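Local coordinates for protein CSP3 (Bacillus subtilis, PDB 5FIG) that probably stores Cu(I) in the cytosol on cysteine thiolates lining the inside of a four-helix bundle, and so protects the cell against copper toxicity, at residues Q90-A93 against K94-T98; I13-M16 against K17-H21; A68-A71 against D72-A76. All blocks are in the same frame, centred on the assembly; numbering follows the deposited sequence.

Overall arrangement
All three contacts are short helical stretches, each pairing cysteines one turn apart, and each lies on a different helix of one four-helix bundle. Along the chain the order is contact 2 on helix 6-27, contact 3 on helix 63-81 and contact 1 on helix 89-107. Contacts 1 and 2 have centres about 9 Å apart, contacts 1 and 3 about 12 Å, and contacts 2 and 3 about 14 Å, the last two lying on opposite sides of the chain's centre. The thiols of C15, C19, C92, C96 and C74 meet between the helices, consistent with an interior built to take up many Cu(I) ions, here without metal.

Contact 1. Residues Q90-A93 against K94-T98; sequences QACA and KACFT
C92 and C96 meet one turn apart on the inner side of helix 89-107, a local i to i+4 contact in which two thiols line up along the core of a four-helix bundle. Their sulfurs, C92 SG and C96 SG, lie 4.0 Å apart, a packing distance and far too long for a disulfide. The two side chains use different torsions to lean toward one another: C92 carries SG anti to its own N (chi1 -177°), whereas in C96 the sulfur is turned back beside N (chi1 -75°). This brings C96 SG to 3.3 Å from C92 O, the same carbonyl that accepts the 2.9 Å backbone bond from C96 N.

On another side of the turn F97 reaches back over A93. Its CE2 comes to 4.2 Å from A93 CB, while CD2 sits 3.0 Å from A93 O, with the carbonyl oblique to the ring. A93 O also accepts the hydrogen bond from F97 N. K94 stretches outward, and its carbonyl oxygen receives both T98 N and T98 OG1, which approach from opposite faces of its plane.

Around this turn, C92 and C96 face C19 on helix 6-27, C96 also touches C15 there, and A95 packs on A18. Helix 36-57 contributes D42 and C45, and helix 63-81 lies against the turn through C77, C81 and T79.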
# COMPACT_ATOMS: atom_id res chain seq x y z
N GLN B 90 -13.57 -17.38 -11.87
CA GLN B 90 -14.21 -18.29 -10.91
C GLN B 90 -13.30 -18.65 -9.70
O GLN B 90 -13.74 -18.67 -8.57
CB GLN B 90 -14.72 -19.55 -11.61
CG GLN B 90 -15.85 -19.29 -12.59
CD GLN B 90 -17.10 -18.72 -11.91
OE1 GLN B 90 -17.66 -19.35 -11.02
NE2 GLN B 90 -17.53 -17.53 -12.33
N ALA B 91 -12.01 -18.86 -9.96
CA ALA B 91 -11.03 -19.07 -8.90
C ALA B 91 -10.91 -17.85 -8.01
O ALA B 91 -10.73 -17.97 -6.79
CB ALA B 91 -9.63 -19.38 -9.51
N CYS B 92 -10.91 -16.67 -8.62
CA CYS B 92 -10.84 -15.45 -7.87
C CYS B 92 -12.06 -15.31 -6.96
O CYS B 92 -11.91 -15.06 -5.80
CB CYS B 92 -10.73 -14.26 -8.80
SG CYS B 92 -10.57 -12.72 -7.92
N ALA B 93 -13.25 -15.59 -7.51
CA ALA B 93 -14.47 -15.54 -6.70
C ALA B 93 -14.43 -16.47 -5.49
O ALA B 93 -14.74 -16.08 -4.36
CB ALA B 93 -15.68 -15.84 -7.55
N LYS B 94 -14.00 -17.69 -5.71
CA LYS B 94 -13.85 -18.60 -4.61
C LYS B 94 -12.90 -18.12 -3.51
O LYS B 94 -13.20 -18.22 -2.35
CB LYS B 94 -13.33 -19.92 -5.13
CG LYS B 94 -13.27 -21.05 -4.14
CD LYS B 94 -12.90 -22.36 -4.86
CE LYS B 94 -13.16 -23.54 -3.98
NZ LYS B 94 -11.99 -24.46 -4.00
N ALA B 95 -11.73 -17.66 -3.91
CA ALA B 95 -10.75 -17.15 -2.94
C ALA B 95 -11.30 -15.94 -2.22
O ALA B 95 -11.04 -15.76 -1.05
CB ALA B 95 -9.42 -16.83 -3.61
N CYS B 96 -12.04 -15.09 -2.94
CA CYS B 96 -12.66 -13.92 -2.31
C CYS B 96 -13.67 -14.31 -1.24
O CYS B 96 -13.67 -13.73 -0.15
CB CYS B 96 -13.33 -13.04 -3.37
SG CYS B 96 -12.22 -12.07 -4.36
N PHE B 97 -14.50 -15.27 -1.53
CA PHE B 97 -15.50 -15.66 -0.57
C PHE B 97 -14.88 -16.33 0.65
O PHE B 97 -15.34 -16.13 1.77
CB PHE B 97 -16.58 -16.50 -1.22
CG PHE B 97 -17.41 -15.74 -2.24
CD1 PHE B 97 -18.06 -14.56 -1.90
CD2 PHE B 97 -17.64 -16.28 -3.51
CE1 PHE B 97 -18.86 -13.89 -2.83
CE2 PHE B 97 -18.43 -15.61 -4.45
CZ PHE B 97 -19.03 -14.42 -4.11
N THR B 98 -13.84 -17.12 0.44
CA THR B 98 -13.13 -17.70 1.55
C THR B 98 -12.53 -16.65 2.44
O THR B 98 -12.54 -16.76 3.66
CB THR B 98 -12.05 -18.68 1.01
OG1 THR B 98 -12.73 -19.76 0.39
CG2 THR B 98 -11.15 -19.17 2.13

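Contact 2. Residues I13-M16 against K17-H21; sequences IDCM and KACNH
C15 and C19 bring their sulfurs to within 3.9 Å, SG to SG, across one turn of helix 6-27. C15 holds its sulfur anti to the backbone N (chi1 -175°) and C19 keeps its own beside N (chi1 -74°), a pairing that tilts the two thiols together. C19 SG also lies 3.4 Å from C15 O, and that oxygen takes the hydrogen bond from C19 N at 2.8 Å.

One residue further round, M16 and N20 run side by side and point the same way. In the conformer given, one of two for M16, the methionine chain is extended and its CG packs 3.6 Å from N20 ND2. The amide bends back above the preceding turn, so ND2 stands 3.2 Å from M16 O, but the angle is too poor for a hydrogen bond; that carbonyl is bonded instead by N20 N at 2.8 Å. The amide nitrogen has its real partner in Q57 OE1 of the second subunit, a bond that should fix the rotation of the buried side chain. V53 of that subunit packs on M16, and R43 of the third subunit also touches N20. K17 runs out extended, and also packs on Q57 of the second subunit; the imidazole of H21 has K17 O over one face, 3.2 Å above the ring plane and displaced toward the rim.

The turn therefore has two sides: I13, M16, K17 and N20 face the second subunit, while C15 and C19 look inward to C45 and C49 of helix 36-57, C74 and C77 of helix 63-81, and C92, C96 and C99 of helix 89-107. Such a cysteine-lined core, with thiols on all four helices, characterises the four-helix-bundle copper storage proteins; C15 and C19 probably form part of their Cu(I)-binding interior.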
# COMPACT_ATOMS: atom_id res chain seq x y z
N ILE B 13 -3.71 -13.67 1.87
CA ILE B 13 -2.55 -13.84 0.93
C ILE B 13 -3.05 -14.57 -0.34
O ILE B 13 -2.71 -14.23 -1.45
CB ILE B 13 -1.39 -14.56 1.63
CG1 ILE B 13 -0.77 -13.63 2.68
CG2 ILE B 13 -0.36 -15.04 0.61
CD1 ILE B 13 0.13 -14.32 3.65
N ASP B 14 -3.84 -15.66 -0.15
CA ASP B 14 -4.38 -16.39 -1.28
C ASP B 14 -5.31 -15.56 -2.14
O ASP B 14 -5.39 -15.74 -3.36
CB ASP B 14 -5.11 -17.69 -0.78
CG ASP B 14 -4.17 -18.73 -0.22
OD1 ASP B 14 -2.96 -18.65 -0.40
OD2 ASP B 14 -4.60 -19.69 0.45
N CYS B 15 -6.09 -14.70 -1.50
CA CYS B 15 -7.02 -13.86 -2.21
C CYS B 15 -6.24 -12.81 -3.05
O CYS B 15 -6.60 -12.53 -4.18
CB CYS B 15 -7.99 -13.24 -1.24
SG CYS B 15 -9.28 -12.29 -2.03
N MET B 16 -5.23 -12.21 -2.45
CA MET B 16 -4.34 -11.28 -3.17
C MET B 16 -3.79 -11.91 -4.41
O MET B 16 -3.79 -11.32 -5.47
CB MET B 16 -3.21 -10.85 -2.28
CG MET B 16 -2.43 -9.63 -2.59
SD MET B 16 -1.09 -9.64 -1.38
CE MET B 16 0.02 -8.59 -2.27
N LYS B 17 -3.26 -13.13 -4.25
CA LYS B 17 -2.72 -13.83 -5.37
C LYS B 17 -3.78 -13.97 -6.47
O LYS B 17 -3.53 -13.75 -7.62
CB LYS B 17 -2.22 -15.21 -4.92
CG LYS B 17 -1.66 -16.06 -6.03
CD LYS B 17 -1.15 -17.40 -5.48
CE LYS B 17 -0.61 -18.21 -6.64
NZ LYS B 17 -0.22 -19.61 -6.27
N ALA B 18 -4.94 -14.47 -6.09
CA ALA B 18 -5.99 -14.73 -7.08
C ALA B 18 -6.49 -13.48 -7.78
O ALA B 18 -6.69 -13.46 -8.99
CB ALA B 18 -7.16 -15.48 -6.42
N CYS B 19 -6.68 -12.42 -7.01
CA CYS B 19 -7.11 -11.11 -7.53
C CYS B 19 -6.09 -10.51 -8.42
O CYS B 19 -6.42 -10.02 -9.52
CB CYS B 19 -7.42 -10.11 -6.36
SG CYS B 19 -8.98 -10.50 -5.51
N ASN B 20 -4.81 -10.56 -8.01
CA ASN B 20 -3.75 -10.04 -8.90
C ASN B 20 -3.61 -10.83 -10.21
O ASN B 20 -3.38 -10.28 -11.27
CB ASN B 20 -2.41 -9.98 -8.16
CG ASN B 20 -2.33 -8.84 -7.18
OD1 ASN B 20 -2.93 -7.82 -7.41
ND2 ASN B 20 -1.59 -9.01 -6.07
N HIS B 21 -3.70 -12.17 -10.11
CA HIS B 21 -3.73 -12.99 -11.29
C HIS B 21 -4.90 -12.69 -12.22
O HIS B 21 -4.73 -12.64 -13.45
CB HIS B 21 -3.70 -14.49 -10.90
CG HIS B 21 -2.34 -14.93 -10.44
ND1 HIS B 21 -2.14 -16.14 -9.82
CD2 HIS B 21 -1.12 -14.31 -10.43
CE1 HIS B 21 -0.86 -16.29 -9.49
NE2 HIS B 21 -0.22 -15.19 -9.86

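Contact 3. Residues A68-A71 against D72-A76; sequences ALCA and DICEA
L69 and I73, with C70 and C74 beside them, make up the closely packed part of this turn of helix 63-81, while D72 and E75 hold its partly exposed, polar side. The leucine and isoleucine cross obliquely and meet through their end methyls, L69 CD1 lying 3.8 Å from I73 CD1. L69 starts out away from the following turn; its CG stands anti to the backbone N (chi1 173°), and from there CD1 comes back to the isoleucine. I73 CG1 in turn lies 3.4 Å from L69 O.

The inward pair is formed by the thiols, C70 SG and C74 SG being 3.9 Å apart. C70 SG is anti to N (chi1 -174°) and C74 SG beside N (chi1 -75°), rotations that bring the sulfurs together without bonding. C74 SG sits 3.3 Å from C70 O, which also accepts the hydrogen bond from C74 N at 2.8 Å. This i to i+4 pair facing the bundle core is consistent with the cysteine-lined, Cu(I)-binding interior of the family.

The more polar side makes fewer apolar contacts. D72 folds its carboxylate back above A68, its OD2 staying 3.6 Å from A68 O; in the conformer given, one of two, E75 lays CG 3.3 Å from A71 O and runs on, extended, to R104. That guanidinium forms salt bridges with both D72 OD1 and E75 OE2. From the fourth subunit F62 packs on D72, I73 and A76, and the like-charged E65 lies close to D72 OD2, which could raise the pKa of one carboxyl, though R104 would work against this.

In the bundle, A71, C74 and E75 rest against C99, A100, C103 and R104 of helix 89-107, and C70 and C74 against C45 and C49 of helix 36-57, with L69 on I48.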
# COMPACT_ATOMS: atom_id res chain seq x y z
N ALA B 68 -13.09 -6.29 8.83
CA ALA B 68 -14.49 -6.15 8.42
C ALA B 68 -14.58 -5.48 7.02
O ALA B 68 -15.37 -5.89 6.17
CB ALA B 68 -15.29 -5.39 9.44
N LEU B 69 -13.76 -4.44 6.80
CA LEU B 69 -13.73 -3.78 5.48
C LEU B 69 -13.25 -4.71 4.39
O LEU B 69 -13.83 -4.78 3.29
CB LEU B 69 -12.83 -2.50 5.50
CG LEU B 69 -12.59 -1.81 4.18
CD1 LEU B 69 -13.90 -1.33 3.57
CD2 LEU B 69 -11.64 -0.63 4.40
N CYS B 70 -12.21 -5.47 4.69
CA CYS B 70 -11.69 -6.43 3.78
C CYS B 70 -12.78 -7.43 3.39
O CYS B 70 -12.88 -7.79 2.20
CB CYS B 70 -10.44 -7.11 4.37
SG CYS B 70 -9.57 -8.22 3.23
N ALA B 71 -13.57 -7.87 4.34
CA ALA B 71 -14.63 -8.85 4.04
C ALA B 71 -15.64 -8.27 3.06
O ALA B 71 -16.06 -8.93 2.13
CB ALA B 71 -15.32 -9.34 5.30
N ASP B 72 -16.01 -7.01 3.29
CA ASP B 72 -16.97 -6.33 2.41
C ASP B 72 -16.47 -6.22 0.99
O ASP B 72 -17.21 -6.48 0.04
CB ASP B 72 -17.33 -4.96 2.95
CG ASP B 72 -18.15 -5.01 4.23
OD1 ASP B 72 -18.79 -6.02 4.56
OD2 ASP B 72 -18.22 -3.98 4.93
N ILE B 73 -15.20 -5.81 0.83
CA ILE B 73 -14.60 -5.64 -0.49
C ILE B 73 -14.42 -7.02 -1.16
O ILE B 73 -14.77 -7.18 -2.35
CB ILE B 73 -13.27 -4.90 -0.42
CG1 ILE B 73 -13.61 -3.49 0.10
CG2 ILE B 73 -12.58 -4.90 -1.77
CD1 ILE B 73 -12.43 -2.62 0.31
N CYS B 74 -13.96 -7.99 -0.39
CA CYS B 74 -13.84 -9.36 -0.91
C CYS B 74 -15.19 -9.90 -1.37
O CYS B 74 -15.26 -10.51 -2.45
CB CYS B 74 -13.28 -10.35 0.15
SG CYS B 74 -11.53 -10.17 0.42
N GLU B 75 -16.26 -9.71 -0.57
CA GLU B 75 -17.63 -10.17 -0.93
C GLU B 75 -18.02 -9.53 -2.29
O GLU B 75 -18.45 -10.19 -3.24
CB GLU B 75 -18.68 -9.90 0.25
CG GLU B 75 -18.59 -10.96 1.31
CD GLU B 75 -19.50 -10.70 2.50
OE1 GLU B 75 -20.33 -9.78 2.43
OE2 GLU B 75 -19.37 -11.42 3.52
N ALA B 76 -17.80 -8.23 -2.44
CA ALA B 76 -18.12 -7.54 -3.72
C ALA B 76 -17.28 -8.00 -4.91
O ALA B 76 -17.79 -8.14 -6.05
CB ALA B 76 -17.98 -6.03 -3.58